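Acetyl-CoA acetyltransferase (Mycobacterium smegmatis, PDB 4EGV) has the thiolase fold and probably acts as an acyltransferase, as a monomeric thiolase-like protein with an additional C-terminal domain. Local coordinates at residues P192-A204 with E458-I472. Numbering follows the deposited sequence.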
loop_
_atom_site.group_PDB
_atom_site.type_symbol
_atom_site.label_atom_id
_atom_site.label_comp_id
_atom_site.label_asym_id
_atom_site.label_seq_id
_atom_site.Cartn_x
_atom_site.Cartn_y
_atom_site.Cartn_z
ATOM N N PRO A 192 7.493 -5.717 -8.865
ATOM C CA PRO A 192 7.698 -7.068 -8.378
ATOM C C PRO A 192 9.120 -7.519 -8.174
ATOM O O PRO A 192 9.384 -8.188 -7.223
ATOM C CB PRO A 192 7.087 -7.892 -9.490
ATOM C CG PRO A 192 6.104 -7.078 -9.984
ATOM C CD PRO A 192 6.665 -5.753 -10.055
ATOM N N VAL A 193 9.984 -7.202 -9.112
ATOM C CA VAL A 193 11.377 -7.485 -8.996
ATOM C C VAL A 193 12.018 -6.800 -7.735
ATOM O O VAL A 193 12.898 -7.354 -7.068
ATOM C CB VAL A 193 12.067 -7.158 -10.340
ATOM C CG1 VAL A 193 12.469 -5.707 -10.423
ATOM C CG2 VAL A 193 13.283 -8.000 -10.508
ATOM N N GLN A 194 11.540 -5.613 -7.404
ATOM C CA GLN A 194 12.074 -4.852 -6.279
ATOM C C GLN A 194 11.566 -5.332 -4.950
ATOM O O GLN A 194 12.298 -5.300 -3.980
ATOM C CB GLN A 194 11.744 -3.382 -6.438
ATOM C CG GLN A 194 12.964 -2.552 -6.684
ATOM C CD GLN A 194 12.672 -1.271 -7.420
ATOM O OE1 GLN A 194 12.012 -1.271 -8.469
ATOM N NE2 GLN A 194 13.166 -0.157 -6.870
ATOM N N TYR A 195 10.308 -5.769 -4.921
ATOM C CA TYR A 195 9.733 -6.411 -3.773
ATOM C C TYR A 195 10.321 -7.770 -3.494
ATOM O O TYR A 195 10.310 -8.210 -2.352
ATOM C CB TYR A 195 8.215 -6.509 -3.901
ATOM C CG TYR A 195 7.510 -5.299 -3.326
ATOM C CD1 TYR A 195 7.393 -5.110 -1.940
ATOM C CD2 TYR A 195 7.000 -4.314 -4.169
ATOM C CE1 TYR A 195 6.758 -3.987 -1.431
ATOM C CE2 TYR A 195 6.360 -3.187 -3.667
ATOM C CZ TYR A 195 6.238 -3.033 -2.312
ATOM O OH TYR A 195 5.632 -1.920 -1.841
ATOM N N GLY A 196 10.822 -8.422 -4.540
ATOM C CA GLY A 196 11.505 -9.678 -4.419
ATOM C C GLY A 196 12.734 -9.543 -3.569
ATOM O O GLY A 196 13.011 -10.418 -2.740
ATOM N N LEU A 197 13.475 -8.461 -3.782
ATOM C CA LEU A 197 14.697 -8.194 -3.031
ATOM C C LEU A 197 14.432 -7.976 -1.525
ATOM O O LEU A 197 15.194 -8.403 -0.663
ATOM C CB LEU A 197 15.425 -6.984 -3.616
ATOM C CG LEU A 197 16.149 -7.199 -4.943
ATOM C CD1 LEU A 197 16.312 -5.957 -5.764
ATOM C CD2 LEU A 197 17.434 -7.932 -4.768
ATOM N N LEU A 198 13.346 -7.287 -1.215
ATOM C CA LEU A 198 12.961 -6.975 0.148
ATOM C C LEU A 198 12.509 -8.187 0.876
ATOM O O LEU A 198 12.789 -8.372 2.005
ATOM C CB LEU A 198 11.807 -5.966 0.166
ATOM C CG LEU A 198 12.036 -4.458 0.257
ATOM C CD1 LEU A 198 13.081 -3.996 -0.635
ATOM C CD2 LEU A 198 10.809 -3.714 0.032
ATOM N N GLU A 199 11.744 -8.987 0.185
ATOM C CA GLU A 199 11.280 -10.243 0.657
ATOM C C GLU A 199 12.373 -11.264 0.888
ATOM O O GLU A 199 12.269 -11.988 1.799
ATOM C CB GLU A 199 10.255 -10.746 -0.316
ATOM C CG GLU A 199 9.275 -11.674 0.252
ATOM C CD GLU A 199 8.028 -11.035 0.759
ATOM O OE1 GLU A 199 7.722 -11.241 1.916
ATOM O OE2 GLU A 199 7.324 -10.393 0.010
ATOM N N ASN A 200 13.435 -11.284 0.090
ATOM C CA ASN A 200 14.538 -12.179 0.311
ATOM C C ASN A 200 15.480 -11.650 1.367
ATOM O O ASN A 200 16.138 -12.386 2.032
ATOM C CB ASN A 200 15.259 -12.463 -0.988
ATOM C CG ASN A 200 14.594 -13.485 -1.794
ATOM O OD1 ASN A 200 13.998 -14.364 -1.289
ATOM N ND2 ASN A 200 14.691 -13.364 -3.058
ATOM N N ALA A 201 15.486 -10.356 1.543
ATOM C CA ALA A 201 16.202 -9.725 2.662
ATOM C C ALA A 201 15.582 -10.022 4.054
ATOM O O ALA A 201 16.305 -10.115 5.050
ATOM C CB ALA A 201 16.371 -8.244 2.427
ATOM N N ARG A 202 14.260 -10.172 4.107
ATOM C CA ARG A 202 13.552 -10.498 5.333
ATOM C C ARG A 202 13.737 -11.975 5.644
ATOM O O ARG A 202 13.804 -12.389 6.802
ATOM C CB ARG A 202 12.069 -10.168 5.194
ATOM C CG ARG A 202 11.247 -10.404 6.423
ATOM C CD ARG A 202 9.795 -10.133 6.216
ATOM N NE ARG A 202 9.039 -10.572 7.376
ATOM C CZ ARG A 202 8.508 -11.786 7.524
ATOM N NH1 ARG A 202 8.625 -12.672 6.553
ATOM N NH2 ARG A 202 7.850 -12.110 8.644
ATOM N N ARG A 203 13.825 -12.772 4.595
ATOM C CA ARG A 203 14.112 -14.183 4.764
ATOM C C ARG A 203 15.492 -14.425 5.376
ATOM O O ARG A 203 15.654 -15.326 6.202
ATOM C CB ARG A 203 13.969 -14.940 3.452
ATOM C CG ARG A 203 14.125 -16.422 3.644
ATOM C CD ARG A 203 13.971 -17.230 2.412
ATOM N NE ARG A 203 15.048 -17.014 1.454
ATOM C CZ ARG A 203 16.233 -17.603 1.489
ATOM N NH1 ARG A 203 16.508 -18.437 2.445
ATOM N NH2 ARG A 203 17.137 -17.358 0.562
ATOM N N ALA A 204 16.469 -13.620 4.955
ATOM C CA ALA A 204 17.813 -13.603 5.543
ATOM C C ALA A 204 17.795 -13.331 7.036
ATOM O O ALA A 204 18.213 -14.171 7.808
ATOM C CB ALA A 204 18.681 -12.588 4.838
ATOM N N GLU A 458 23.839 -9.976 -0.148
ATOM C CA GLU A 458 22.962 -9.601 0.960
ATOM C C GLU A 458 21.523 -9.997 0.651
ATOM O O GLU A 458 20.810 -10.510 1.512
ATOM C CB GLU A 458 23.082 -8.112 1.318
ATOM C CG GLU A 458 22.506 -7.796 2.692
ATOM C CD GLU A 458 22.498 -6.324 3.030
ATOM O OE1 GLU A 458 23.071 -5.535 2.262
ATOM O OE2 GLU A 458 21.902 -5.951 4.053
ATOM N N THR A 459 21.132 -9.760 -0.596
ATOM C CA THR A 459 19.833 -10.163 -1.116
ATOM C C THR A 459 19.882 -10.294 -2.650
ATOM O O THR A 459 20.845 -9.910 -3.300
ATOM C CB THR A 459 18.713 -9.229 -0.619
ATOM O OG1 THR A 459 17.436 -9.741 -1.007
ATOM C CG2 THR A 459 18.905 -7.835 -1.142
ATOM N N TYR A 460 18.833 -10.871 -3.205
ATOM C CA TYR A 460 18.815 -11.325 -4.577
ATOM C C TYR A 460 17.371 -11.468 -5.052
ATOM O O TYR A 460 16.419 -11.564 -4.266
ATOM C CB TYR A 460 19.529 -12.691 -4.691
ATOM C CG TYR A 460 18.792 -13.826 -3.994
ATOM C CD1 TYR A 460 17.958 -14.693 -4.706
ATOM C CD2 TYR A 460 18.917 -14.019 -2.617
ATOM C CE1 TYR A 460 17.269 -15.717 -4.075
ATOM C CE2 TYR A 460 18.230 -15.051 -1.965
ATOM C CZ TYR A 460 17.404 -15.905 -2.709
ATOM O OH TYR A 460 16.718 -16.920 -2.076
ATOM N N THR A 461 17.219 -11.487 -6.362
ATOM C CA THR A 461 16.017 -12.032 -6.963
ATOM C C THR A 461 16.365 -12.658 -8.320
ATOM O O THR A 461 17.480 -12.486 -8.813
ATOM C CB THR A 461 14.899 -10.958 -7.048
ATOM O OG1 THR A 461 13.687 -11.545 -7.535
ATOM C CG2 THR A 461 15.330 -9.785 -7.891
ATOM N N VAL A 462 15.434 -13.408 -8.896
ATOM C CA VAL A 462 15.645 -13.969 -10.213
ATOM C C VAL A 462 14.443 -13.663 -11.101
ATOM O O VAL A 462 13.292 -13.745 -10.659
ATOM C CB VAL A 462 15.865 -15.490 -10.153
ATOM C CG1 VAL A 462 16.246 -16.032 -11.543
ATOM C CG2 VAL A 462 16.930 -15.850 -9.159
ATOM N N ARG A 463 14.699 -13.310 -12.354
ATOM C CA ARG A 463 13.606 -13.135 -13.312
ATOM C C ARG A 463 13.406 -14.397 -14.124
ATOM O O ARG A 463 14.246 -14.753 -14.921
ATOM C CB ARG A 463 13.869 -11.974 -14.255
ATOM C CG ARG A 463 14.216 -10.674 -13.576
ATOM C CD ARG A 463 13.863 -9.490 -14.433
ATOM N NE ARG A 463 12.443 -9.559 -14.751
ATOM C CZ ARG A 463 11.638 -8.517 -14.926
ATOM N NH1 ARG A 463 12.085 -7.259 -14.831
ATOM N NH2 ARG A 463 10.373 -8.751 -15.194
ATOM N N TYR A 464 12.289 -15.069 -13.902
ATOM C CA TYR A 464 11.976 -16.325 -14.577
ATOM C C TYR A 464 11.175 -16.074 -15.852
ATOM O O TYR A 464 10.937 -16.975 -16.653
ATOM C CB TYR A 464 11.218 -17.277 -13.661
ATOM C CG TYR A 464 11.940 -17.639 -12.413
ATOM C CD1 TYR A 464 12.932 -18.595 -12.411
ATOM C CD2 TYR A 464 11.603 -17.042 -11.201
ATOM C CE1 TYR A 464 13.593 -18.943 -11.229
ATOM C CE2 TYR A 464 12.246 -17.391 -10.018
ATOM C CZ TYR A 464 13.241 -18.337 -10.043
ATOM O OH TYR A 464 13.859 -18.668 -8.876
ATOM N N ASP A 465 10.780 -14.836 -16.049
ATOM C CA ASP A 465 10.039 -14.475 -17.231
ATOM C C ASP A 465 10.976 -14.096 -18.370
ATOM O O ASP A 465 10.532 -13.927 -19.487
ATOM C CB ASP A 465 8.983 -13.384 -16.924
ATOM C CG ASP A 465 9.513 -12.258 -15.985
ATOM O OD1 ASP A 465 10.397 -12.524 -15.141
ATOM O OD2 ASP A 465 9.051 -11.096 -16.076
ATOM N N TRP A 466 12.273 -14.008 -18.079
ATOM C CA TRP A 466 13.302 -13.823 -19.098
ATOM C C TRP A 466 13.993 -15.135 -19.408
ATOM O O TRP A 466 14.091 -15.997 -18.552
ATOM C CB TRP A 466 14.322 -12.785 -18.628
ATOM C CG TRP A 466 13.795 -11.382 -18.534
ATOM C CD1 TRP A 466 12.506 -10.993 -18.650
ATOM C CD2 TRP A 466 14.542 -10.192 -18.251
ATOM N NE1 TRP A 466 12.388 -9.641 -18.486
ATOM C CE2 TRP A 466 13.627 -9.119 -18.233
ATOM C CE3 TRP A 466 15.903 -9.921 -18.024
ATOM C CZ2 TRP A 466 14.028 -7.776 -18.000
ATOM C CZ3 TRP A 466 16.310 -8.572 -17.795
ATOM C CH2 TRP A 466 15.372 -7.526 -17.794
ATOM N N THR A 467 14.441 -15.297 -20.646
ATOM C CA THR A 467 15.404 -16.337 -20.997
ATOM C C THR A 467 16.649 -15.693 -21.608
ATOM O O THR A 467 16.539 -14.949 -22.554
ATOM C CB THR A 467 14.806 -17.368 -21.939
ATOM O OG1 THR A 467 13.578 -17.818 -21.380
ATOM C CG2 THR A 467 15.769 -18.563 -22.180
ATOM N N PRO A 468 17.844 -15.987 -21.062
ATOM C CA PRO A 468 18.024 -16.893 -19.920
ATOM C C PRO A 468 17.536 -16.242 -18.606
ATOM O O PRO A 468 17.430 -15.027 -18.529
ATOM C CB PRO A 468 19.536 -17.198 -19.933
ATOM C CG PRO A 468 20.138 -16.228 -20.888
ATOM C CD PRO A 468 19.102 -15.387 -21.517
ATOM N N HIS A 469 17.210 -17.054 -17.611
ATOM C CA HIS A 469 16.852 -16.536 -16.295
ATOM C C HIS A 469 17.935 -15.561 -15.812
ATOM O O HIS A 469 19.119 -15.774 -16.015
ATOM C CB HIS A 469 16.608 -17.677 -15.292
ATOM C CG HIS A 469 15.468 -18.578 -15.659
ATOM N ND1 HIS A 469 15.289 -19.822 -15.092
ATOM C CD2 HIS A 469 14.458 -18.432 -16.552
ATOM C CE1 HIS A 469 14.222 -20.404 -15.619
ATOM N NE2 HIS A 469 13.701 -19.579 -16.511
ATOM N N THR A 470 17.515 -14.475 -15.190
ATOM C CA THR A 470 18.414 -13.374 -14.877
ATOM C C THR A 470 18.340 -13.026 -13.404
ATOM O O THR A 470 17.258 -12.769 -12.891
ATOM C CB THR A 470 18.053 -12.111 -15.718
ATOM O OG1 THR A 470 18.111 -12.426 -17.100
ATOM C CG2 THR A 470 18.998 -10.936 -15.457
ATOM N N GLY A 471 19.505 -12.994 -12.755
ATOM C CA GLY A 471 19.637 -12.666 -11.341
ATOM C C GLY A 471 19.996 -11.220 -11.066
ATOM O O GLY A 471 20.779 -10.610 -11.763
ATOM N N ILE A 472 19.384 -10.658 -10.044
ATOM C CA ILE A 472 19.742 -9.336 -9.575
ATOM C C ILE A 472 20.211 -9.506 -8.152
ATOM O O ILE A 472 19.566 -10.181 -7.341
ATOM C CB ILE A 472 18.547 -8.388 -9.558
ATOM C CG1 ILE A 472 17.691 -8.521 -10.842
ATOM C CG2 ILE A 472 18.998 -6.987 -9.216
ATOM C CD1 ILE A 472 18.039 -7.643 -11.996
#
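Asn200, on the helix face turned to strand 458-463, meets Tyr460 twice, at its ring and at its backbone carbonyl. Its CB passes 3.5 Å from Thr459 OG1. CG, anti to the carbonyl carbon (chi1 -81°), brings the amide over one face of the Tyr460 ring, the two planes only 11° apart. At the tip, ND2 lies 3.6 Å from Tyr460 CE1, toward the rim, and donates a nearly straight hydrogen bond to Tyr460 O (2.8 Å), reaching that oxygen from above the carbonyl plane. The same amide group thus bonds to the tyrosine's backbone and lies stacked on its ring. Arg203 NH2 comes to the ring's edge and donates to Tyr460 OH at 2.7 Å, while its NH1 pairs with Asp500. Leu197 O, about one turn before Asn200, accepts from Thr459 OG1 (2.6 Å) on a lone pair as well as from Ala201 N. Leu197 CD2 lies on the strand backbone, 3.5 Å from Tyr460 C, and Val193 CG2 meets Thr461 CG2 at 3.8 Å. Helix 191-206 packs against the hairpin of strands 453-463 and 470-476 in the C-terminal antiparallel sheet; helix 348-357 touches Leu198 and helix 490-498 touches Tyr460.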